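Local coordinates for iron-regulated outer membrane protein (Neisseria meningitidis, PDB 4B7O) that probably carries iron across the outer membrane of the meningococcus as a TonB-dependent transporter, and may also act in siderophore uptake, at residues Lys224-Ala228 and Lys239-Tyr243; Gly154-Ala158 and Ala447-Ala451; Phe631-Gly636 and Gln662-Ile668. All blocks are in the same frame, centred on the assembly; numbering follows the deposited sequence.

Contact 1. Residues Lys224-Ala228 and Lys239-Tyr243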
loop_
_atom_site.group_PDB
_atom_site.type_symbol
_atom_site.label_atom_id
_atom_site.label_comp_id
_atom_site.label_asym_id
_atom_site.label_seq_id
_atom_site.Cartn_x
_atom_site.Cartn_y
_atom_site.Cartn_z
ATOM N N LYS A 224 -18.903 -6.248 11.963
ATOM C CA LYS A 224 -19.668 -7.411 11.530
ATOM C C LYS A 224 -19.632 -7.570 10.020
ATOM O O LYS A 224 -19.076 -6.752 9.319
ATOM C CB LYS A 224 -21.152 -7.285 11.933
ATOM C CG LYS A 224 -21.450 -7.357 13.427
ATOM C CD LYS A 224 -20.259 -7.851 14.224
ATOM C CE LYS A 224 -20.402 -7.364 15.670
ATOM N NZ LYS A 224 -19.190 -7.687 16.488
ATOM N N GLU A 225 -20.318 -8.600 9.528
ATOM C CA GLU A 225 -20.296 -8.934 8.139
ATOM C C GLU A 225 -21.143 -7.904 7.459
ATOM O O GLU A 225 -22.182 -7.509 7.977
ATOM C CB GLU A 225 -20.827 -10.325 7.923
ATOM C CG GLU A 225 -19.884 -11.459 8.293
ATOM C CD GLU A 225 -20.546 -12.821 8.026
ATOM O OE1 GLU A 225 -21.811 -12.854 7.943
ATOM O OE2 GLU A 225 -19.824 -13.850 7.864
ATOM N N TYR A 226 -20.655 -7.385 6.346
ATOM C CA TYR A 226 -21.284 -6.215 5.774
ATOM C C TYR A 226 -22.247 -6.716 4.725
ATOM O O TYR A 226 -22.088 -7.804 4.155
ATOM C CB TYR A 226 -20.204 -5.240 5.199
ATOM C CG TYR A 226 -19.443 -5.795 3.974
ATOM C CD1 TYR A 226 -20.004 -5.699 2.702
ATOM C CD2 TYR A 226 -18.198 -6.430 4.100
ATOM C CE1 TYR A 226 -19.361 -6.180 1.575
ATOM C CE2 TYR A 226 -17.539 -6.951 2.967
ATOM C CZ TYR A 226 -18.144 -6.821 1.700
ATOM O OH TYR A 226 -17.593 -7.325 0.543
ATOM N N GLU A 227 -23.257 -5.941 4.438
ATOM C CA GLU A 227 -24.045 -6.340 3.297
ATOM C C GLU A 227 -23.884 -5.439 2.083
ATOM O O GLU A 227 -23.771 -4.227 2.191
ATOM C CB GLU A 227 -25.507 -6.562 3.654
ATOM C CG GLU A 227 -26.124 -5.549 4.572
ATOM C CD GLU A 227 -27.618 -5.807 4.710
ATOM O OE1 GLU A 227 -28.390 -5.438 3.787
ATOM O OE2 GLU A 227 -28.021 -6.406 5.727
ATOM N N ALA A 228 -23.897 -6.100 0.939
ATOM C CA ALA A 228 -23.676 -5.534 -0.348
ATOM C C ALA A 228 -24.932 -4.873 -0.835
ATOM O O ALA A 228 -25.928 -4.842 -0.123
ATOM C CB ALA A 228 -23.209 -6.633 -1.286
ATOM N N LYS A 239 -28.039 -11.150 2.606
ATOM C CA LYS A 239 -27.459 -9.938 2.015
ATOM C C LYS A 239 -25.984 -9.824 2.342
ATOM O O LYS A 239 -25.207 -9.198 1.594
ATOM C CB LYS A 239 -28.134 -8.704 2.587
ATOM C CG LYS A 239 -29.638 -8.666 2.415
ATOM C CD LYS A 239 -30.334 -7.947 3.581
ATOM C CE LYS A 239 -31.474 -7.100 3.046
ATOM N NZ LYS A 239 -31.643 -7.461 1.601
ATOM N N THR A 240 -25.587 -10.393 3.481
ATOM C CA THR A 240 -24.232 -10.174 3.976
ATOM C C THR A 240 -23.187 -10.964 3.190
ATOM O O THR A 240 -23.494 -11.969 2.600
ATOM C CB THR A 240 -24.112 -10.513 5.456
ATOM O OG1 THR A 240 -24.362 -11.910 5.607
ATOM C CG2 THR A 240 -25.096 -9.728 6.305
ATOM N N VAL A 241 -21.936 -10.506 3.201
ATOM C CA VAL A 241 -20.856 -11.212 2.551
ATOM C C VAL A 241 -20.225 -12.080 3.656
ATOM O O VAL A 241 -19.677 -11.567 4.649
ATOM C CB VAL A 241 -19.844 -10.193 1.957
ATOM C CG1 VAL A 241 -18.619 -10.886 1.378
ATOM C CG2 VAL A 241 -20.513 -9.299 0.914
ATOM N N PRO A 242 -20.314 -13.402 3.521
ATOM C CA PRO A 242 -19.871 -14.278 4.634
ATOM C C PRO A 242 -18.352 -14.177 5.027
ATOM O O PRO A 242 -17.469 -14.074 4.146
ATOM C CB PRO A 242 -20.221 -15.668 4.135
ATOM C CG PRO A 242 -21.314 -15.418 3.175
ATOM C CD PRO A 242 -20.989 -14.148 2.468
ATOM N N TYR A 243 -18.071 -14.212 6.337
ATOM C CA TYR A 243 -16.689 -14.124 6.886
ATOM C C TYR A 243 -15.980 -12.835 6.500
ATOM O O TYR A 243 -14.805 -12.808 6.169
ATOM C CB TYR A 243 -15.855 -15.342 6.493
ATOM C CG TYR A 243 -16.619 -16.625 6.762
ATOM C CD1 TYR A 243 -16.920 -17.005 8.079
ATOM C CD2 TYR A 243 -17.076 -17.416 5.724
ATOM C CE1 TYR A 243 -17.649 -18.143 8.347
ATOM C CE2 TYR A 243 -17.804 -18.563 5.988
ATOM C CZ TYR A 243 -18.084 -18.927 7.297
ATOM O OH TYR A 243 -18.821 -20.061 7.583
#
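Val-241 sits over one face of the Tyr-226 ring, its CB 4.1 Å from the ring centroid and displaced toward the rim. Its CG2 comes nearest, 3.4 Å from CE1 of Tyr-226. The CA-CB bond of Tyr-226 points away from 239-243, but a chi1 of 67°, which sets CG between the backbone N and the carbonyl carbon, brings the ring back across the valine. The phenol OH is hydrogen-bonded to the carbonyl of Pro-731. Alongside this buried packing, Val-241 N donates to Tyr-226 O at 2.9 Å, the C=O...N angle being 171°. CA of Thr-240 adds a CA-H...O contact to the same oxygen at 3.2 Å.

The end at Glu-227 and exposed Lys-239 is looser. The two side chains run side by side, yet the lysine CD meets OE1 of Glu-227, at 3.2 Å, while NZ of Lys-239 stays 4.4 Å from that oxygen, beyond a salt bridge. Ala-228 N gives Lys-239 O a weak hydrogen bond. At the opposite end, Glu-225 lays its CG 3.7 Å from Val-241 O; its OE2 approaches Tyr-243 N too closely to be trusted.

Both segments belong to the loop between strands 212-223 and 246-259, extracellular by the usual barrel topology. A single bridge, Glu-227 with Thr-240, pairs them; apolar cover and one good backbone bond hold them together, and the charged pair probably adds little beyond a weak attraction.

Contact 2. Residues Gly154-Ala158 and Ala447-Ala451; sequences GSASA and AYIEA
Ser-157 lies over the centre of the Tyr-448 ring: its CA is 3.8 Å from the ring centroid and only 13° off the normal, a CH-pi contact. With chi1 of Tyr-448 at 62°, CG falls between the backbone N and the carbonyl carbon, and the ring lies beneath the backbone of Ser-157. The serine CB comes down near the ring rim, 3.5 Å from CE1 of Tyr-448. At the base of the tyrosine, CB is 4.0 Å from the methyl of Ala-156, whose carbonyl oxygen, also close to that CB, is hydrogen-bonded to Arg-465. The phenol OH pairs with Asn-367.

This is plug meeting barrel. Residues 155-158 form a type I beta turn in the plug loop between strands 144-150 and 166-171, closed by Ala-158 N to Ser-155 O at 3.3 Å. Strand 441-455 belongs to the barrel wall; Tyr-448 and Glu-450 project inward from it to the turn, while the intervening Ile-449 points away and is exposed, as expected of a lipid-facing residue.

Glu-450 settles in a different chi1 well from Tyr-448: CG is trans to the backbone N (chi1 -168°) and the chain stays extended, carrying the carboxylate to the two serines. Ser-157 OG donates to OE1 of Glu-450 in a weak bond of 3.4 Å. The approach of Ser-155 OG to OE2 of Glu-450 is less certain, because that oxygen is crowded in the model.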
loop_
_atom_site.group_PDB
_atom_site.type_symbol
_atom_site.label_atom_id
_atom_site.label_comp_id
_atom_site.label_asym_id
_atom_site.label_seq_id
_atom_site.Cartn_x
_atom_site.Cartn_y
_atom_site.Cartn_z
ATOM N N GLY A 154 10.629 6.004 -8.915
ATOM C CA GLY A 154 11.122 7.188 -8.169
ATOM C C GLY A 154 12.531 7.611 -8.606
ATOM O O GLY A 154 13.197 6.960 -9.442
ATOM N N SER A 155 13.004 8.721 -8.064
ATOM C CA SER A 155 14.342 9.182 -8.402
ATOM C C SER A 155 15.304 8.363 -7.548
ATOM O O SER A 155 14.885 7.436 -6.856
ATOM C CB SER A 155 14.475 10.688 -8.167
ATOM O OG SER A 155 14.207 11.019 -6.818
ATOM N N ALA A 156 16.579 8.703 -7.591
ATOM C CA ALA A 156 17.609 7.920 -6.937
ATOM C C ALA A 156 17.398 7.802 -5.440
ATOM O O ALA A 156 17.613 6.750 -4.880
ATOM C CB ALA A 156 18.995 8.502 -7.225
ATOM N N SER A 157 16.981 8.874 -4.801
ATOM C CA SER A 157 16.887 8.878 -3.384
ATOM C C SER A 157 15.607 8.248 -2.797
ATOM O O SER A 157 15.409 8.297 -1.595
ATOM C CB SER A 157 17.015 10.314 -2.904
ATOM O OG SER A 157 15.798 10.977 -3.075
ATOM N N ALA A 158 14.746 7.646 -3.614
ATOM C CA ALA A 158 13.435 7.151 -3.085
ATOM C C ALA A 158 13.524 5.943 -2.122
ATOM O O ALA A 158 12.810 5.866 -1.129
ATOM C CB ALA A 158 12.493 6.817 -4.234
ATOM N N ALA A 447 23.033 2.125 -2.626
ATOM C CA ALA A 447 23.577 3.464 -2.393
ATOM C C ALA A 447 23.159 4.330 -3.575
ATOM O O ALA A 447 22.947 3.835 -4.690
ATOM C CB ALA A 447 25.065 3.404 -2.272
ATOM N N TYR A 448 23.017 5.615 -3.336
ATOM C CA TYR A 448 22.528 6.470 -4.382
ATOM C C TYR A 448 23.197 7.761 -4.164
ATOM O O TYR A 448 23.587 8.087 -3.035
ATOM C CB TYR A 448 21.006 6.714 -4.251
ATOM C CG TYR A 448 20.588 7.415 -2.969
ATOM C CD1 TYR A 448 20.600 8.787 -2.869
ATOM C CD2 TYR A 448 20.195 6.691 -1.864
ATOM C CE1 TYR A 448 20.217 9.422 -1.704
ATOM C CE2 TYR A 448 19.836 7.318 -0.687
ATOM C CZ TYR A 448 19.844 8.669 -0.623
ATOM O OH TYR A 448 19.486 9.271 0.537
ATOM N N ILE A 449 23.266 8.534 -5.237
ATOM C CA ILE A 449 23.727 9.921 -5.144
ATOM C C ILE A 449 22.851 10.731 -6.101
ATOM O O ILE A 449 22.550 10.279 -7.211
ATOM C CB ILE A 449 25.249 10.026 -5.487
ATOM C CG1 ILE A 449 25.606 11.471 -5.769
ATOM C CG2 ILE A 449 25.606 9.192 -6.719
ATOM C CD1 ILE A 449 27.078 11.739 -5.757
ATOM N N GLU A 450 22.418 11.903 -5.681
ATOM C CA GLU A 450 21.455 12.663 -6.444
ATOM C C GLU A 450 21.778 14.123 -6.321
ATOM O O GLU A 450 22.027 14.625 -5.213
ATOM C CB GLU A 450 20.049 12.429 -5.901
ATOM C CG GLU A 450 18.934 12.947 -6.787
ATOM C CD GLU A 450 17.544 12.590 -6.247
ATOM O OE1 GLU A 450 17.157 13.182 -5.201
ATOM O OE2 GLU A 450 16.846 11.726 -6.870
ATOM N N ALA A 451 21.737 14.821 -7.455
ATOM C CA ALA A 451 22.075 16.245 -7.471
ATOM C C ALA A 451 20.852 17.111 -7.770
ATOM O O ALA A 451 20.083 16.800 -8.667
ATOM C CB ALA A 451 23.193 16.505 -8.488
#

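Contact 3. Residues Phe631-Gly636 and Gln662-Ile668; sequences FGAQVG and QKAVGSI
Phe-631 meets Ile-668 through its CB, 4.0 Å from the isoleucine CD1, and brings neither a ring face nor a ring edge to 662-668. The ring instead turns off toward Phe-616, Asn-115 and Ser-626. Gln-634 likewise works through its aliphatic part: CG lies 3.6 Å from Val-665 O, and CB faces the carbonyl oxygen of Gly-666.

Ile-668 covers the first part of the opposing segment with two branches. Its CG1 lies between the backbone N and the carbonyl carbon (chi1 61°), sending CD1 to Gly-632 O at 3.7 Å, while CG2 presses on CA of Ala-633, 3.4 Å away. The Ala-664 methyl sits close against the peptide of Gln-634, 3.2 Å from its carbonyl O.

No hydrogen bond joins the segments. At the far end, lack of a side chain lets Gly-636 come within 4.4 Å of Ala-664, CA to CA, and aim a nearly straight CA-H...O contact at Gln-662 O (3.2 Å, 172° at the hydrogen).

The segments run roughly antiparallel, 154° apart, where strand 638-647 begins and strand 652-665 ends. Backbone bonds of Gln-662 to Arg-637 and of Ala-664 to Arg-685 continue the barrel wall. Residues 631-636 turn inward instead: backbone bonds tie Phe-631 to Gly-113 and Ala-633 to Gly-111 of the plug, and Phe-616 of strand 603-618 packs against both Phe-631 and Ile-668.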
loop_
_atom_site.group_PDB
_atom_site.type_symbol
_atom_site.label_atom_id
_atom_site.label_comp_id
_atom_site.label_asym_id
_atom_site.label_seq_id
_atom_site.Cartn_x
_atom_site.Cartn_y
_atom_site.Cartn_z
ATOM N N PHE A 631 -0.362 -8.392 -9.179
ATOM C CA PHE A 631 0.347 -7.744 -10.291
ATOM C C PHE A 631 -0.381 -6.518 -10.806
ATOM O O PHE A 631 0.234 -5.525 -11.158
ATOM C CB PHE A 631 0.623 -8.748 -11.417
ATOM C CG PHE A 631 1.447 -9.898 -10.937
ATOM C CD1 PHE A 631 2.813 -9.716 -10.724
ATOM C CD2 PHE A 631 0.836 -11.124 -10.562
ATOM C CE1 PHE A 631 3.580 -10.727 -10.231
ATOM C CE2 PHE A 631 1.601 -12.161 -10.030
ATOM C CZ PHE A 631 2.979 -11.948 -9.861
ATOM N N GLY A 632 -1.692 -6.603 -10.874
ATOM C CA GLY A 632 -2.448 -5.432 -11.218
ATOM C C GLY A 632 -3.718 -5.870 -11.851
ATOM O O GLY A 632 -3.978 -7.079 -11.904
ATOM N N ALA A 633 -4.497 -4.880 -12.299
ATOM C CA ALA A 633 -5.749 -5.078 -13.015
ATOM C C ALA A 633 -5.892 -3.957 -14.045
ATOM O O ALA A 633 -5.409 -2.820 -13.809
ATOM C CB ALA A 633 -6.921 -5.007 -12.047
ATOM N N GLN A 634 -6.546 -4.278 -15.170
ATOM C CA GLN A 634 -7.137 -3.244 -16.052
ATOM C C GLN A 634 -8.430 -2.582 -15.487
ATOM O O GLN A 634 -9.544 -3.091 -15.685
ATOM C CB GLN A 634 -7.461 -3.835 -17.432
ATOM C CG GLN A 634 -8.007 -2.810 -18.455
ATOM C CD GLN A 634 -7.010 -1.679 -18.722
ATOM O OE1 GLN A 634 -7.093 -0.563 -18.129
ATOM N NE2 GLN A 634 -6.038 -1.965 -19.580
ATOM N N VAL A 635 -8.263 -1.470 -14.773
ATOM C CA VAL A 635 -9.349 -0.737 -14.130
ATOM C C VAL A 635 -9.989 0.122 -15.236
ATOM O O VAL A 635 -9.336 0.474 -16.247
ATOM C CB VAL A 635 -8.808 0.086 -12.927
ATOM C CG1 VAL A 635 -9.927 0.758 -12.135
ATOM C CG2 VAL A 635 -8.080 -0.845 -11.957
ATOM N N GLY A 636 -11.274 0.409 -15.094
ATOM C CA GLY A 636 -11.985 1.194 -16.093
ATOM C C GLY A 636 -11.662 2.628 -15.747
ATOM O O GLY A 636 -11.136 2.920 -14.678
ATOM N N GLN A 662 -15.862 3.393 -15.174
ATOM C CA GLN A 662 -16.399 2.926 -16.436
ATOM C C GLN A 662 -16.029 1.436 -16.643
ATOM O O GLN A 662 -15.152 0.901 -15.985
ATOM C CB GLN A 662 -15.837 3.794 -17.573
ATOM C CG GLN A 662 -16.423 5.177 -17.538
ATOM C CD GLN A 662 -16.095 5.979 -18.777
ATOM O OE1 GLN A 662 -15.149 6.771 -18.791
ATOM N NE2 GLN A 662 -16.912 5.821 -19.808
ATOM N N LYS A 663 -16.732 0.804 -17.558
ATOM C CA LYS A 663 -16.593 -0.583 -17.916
ATOM C C LYS A 663 -15.176 -0.824 -18.382
ATOM O O LYS A 663 -14.649 -0.076 -19.159
ATOM C CB LYS A 663 -17.605 -0.838 -19.057
ATOM C CG LYS A 663 -17.752 -2.259 -19.604
ATOM C CD LYS A 663 -18.850 -2.308 -20.679
ATOM C CE LYS A 663 -18.599 -3.394 -21.722
ATOM N NZ LYS A 663 -19.155 -3.046 -23.072
ATOM N N ALA A 664 -14.539 -1.866 -17.892
ATOM C CA ALA A 664 -13.237 -2.271 -18.412
ATOM C C ALA A 664 -13.408 -3.576 -19.143
ATOM O O ALA A 664 -14.396 -4.285 -18.938
ATOM C CB ALA A 664 -12.257 -2.472 -17.278
ATOM N N VAL A 665 -12.426 -3.905 -19.978
ATOM C CA VAL A 665 -12.411 -5.151 -20.724
ATOM C C VAL A 665 -10.934 -5.506 -20.850
ATOM O O VAL A 665 -10.064 -4.603 -20.841
ATOM C CB VAL A 665 -13.014 -5.015 -22.154
ATOM C CG1 VAL A 665 -14.238 -4.101 -22.187
ATOM C CG2 VAL A 665 -11.975 -4.496 -23.147
ATOM N N GLY A 666 -10.645 -6.800 -20.988
ATOM C CA GLY A 666 -9.275 -7.265 -21.123
ATOM C C GLY A 666 -8.579 -7.614 -19.809
ATOM O O GLY A 666 -8.792 -6.998 -18.747
ATOM N N SER A 667 -7.731 -8.622 -19.916
ATOM C CA SER A 667 -6.852 -9.053 -18.847
ATOM C C SER A 667 -5.654 -8.120 -18.833
ATOM O O SER A 667 -5.378 -7.442 -19.841
ATOM C CB SER A 667 -6.412 -10.517 -19.160
ATOM O OG SER A 667 -5.337 -10.989 -18.337
ATOM N N ILE A 668 -4.908 -8.094 -17.729
ATOM C CA ILE A 668 -3.594 -7.468 -17.795
ATOM C C ILE A 668 -2.609 -8.255 -18.722
ATOM O O ILE A 668 -1.618 -7.683 -19.199
ATOM C CB ILE A 668 -2.991 -7.263 -16.399
ATOM C CG1 ILE A 668 -2.811 -8.607 -15.696
ATOM C CG2 ILE A 668 -3.864 -6.348 -15.571
ATOM C CD1 ILE A 668 -1.836 -8.567 -14.520
#

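The three contacts lie at separate places in a plugged barrel: one within a loop, one between plug and wall, one where a loop meets the end of a wall strand. Contacts 1 and 2 lie on opposite sides of the chain's centre, 46 Å between centres. Contact 3 is nearer to each: its centre is 25 Å from that of contact 1 and 32 Å from that of contact 2, with nearest atoms about 17 and 16 Å apart. Near contacts 2 and 3 the plug is bonded to the barrel, through side chains at 154-158 and through the backbone of Phe-631 and Ala-633. In this apoprotein no bound iron locates a transport site relative to them.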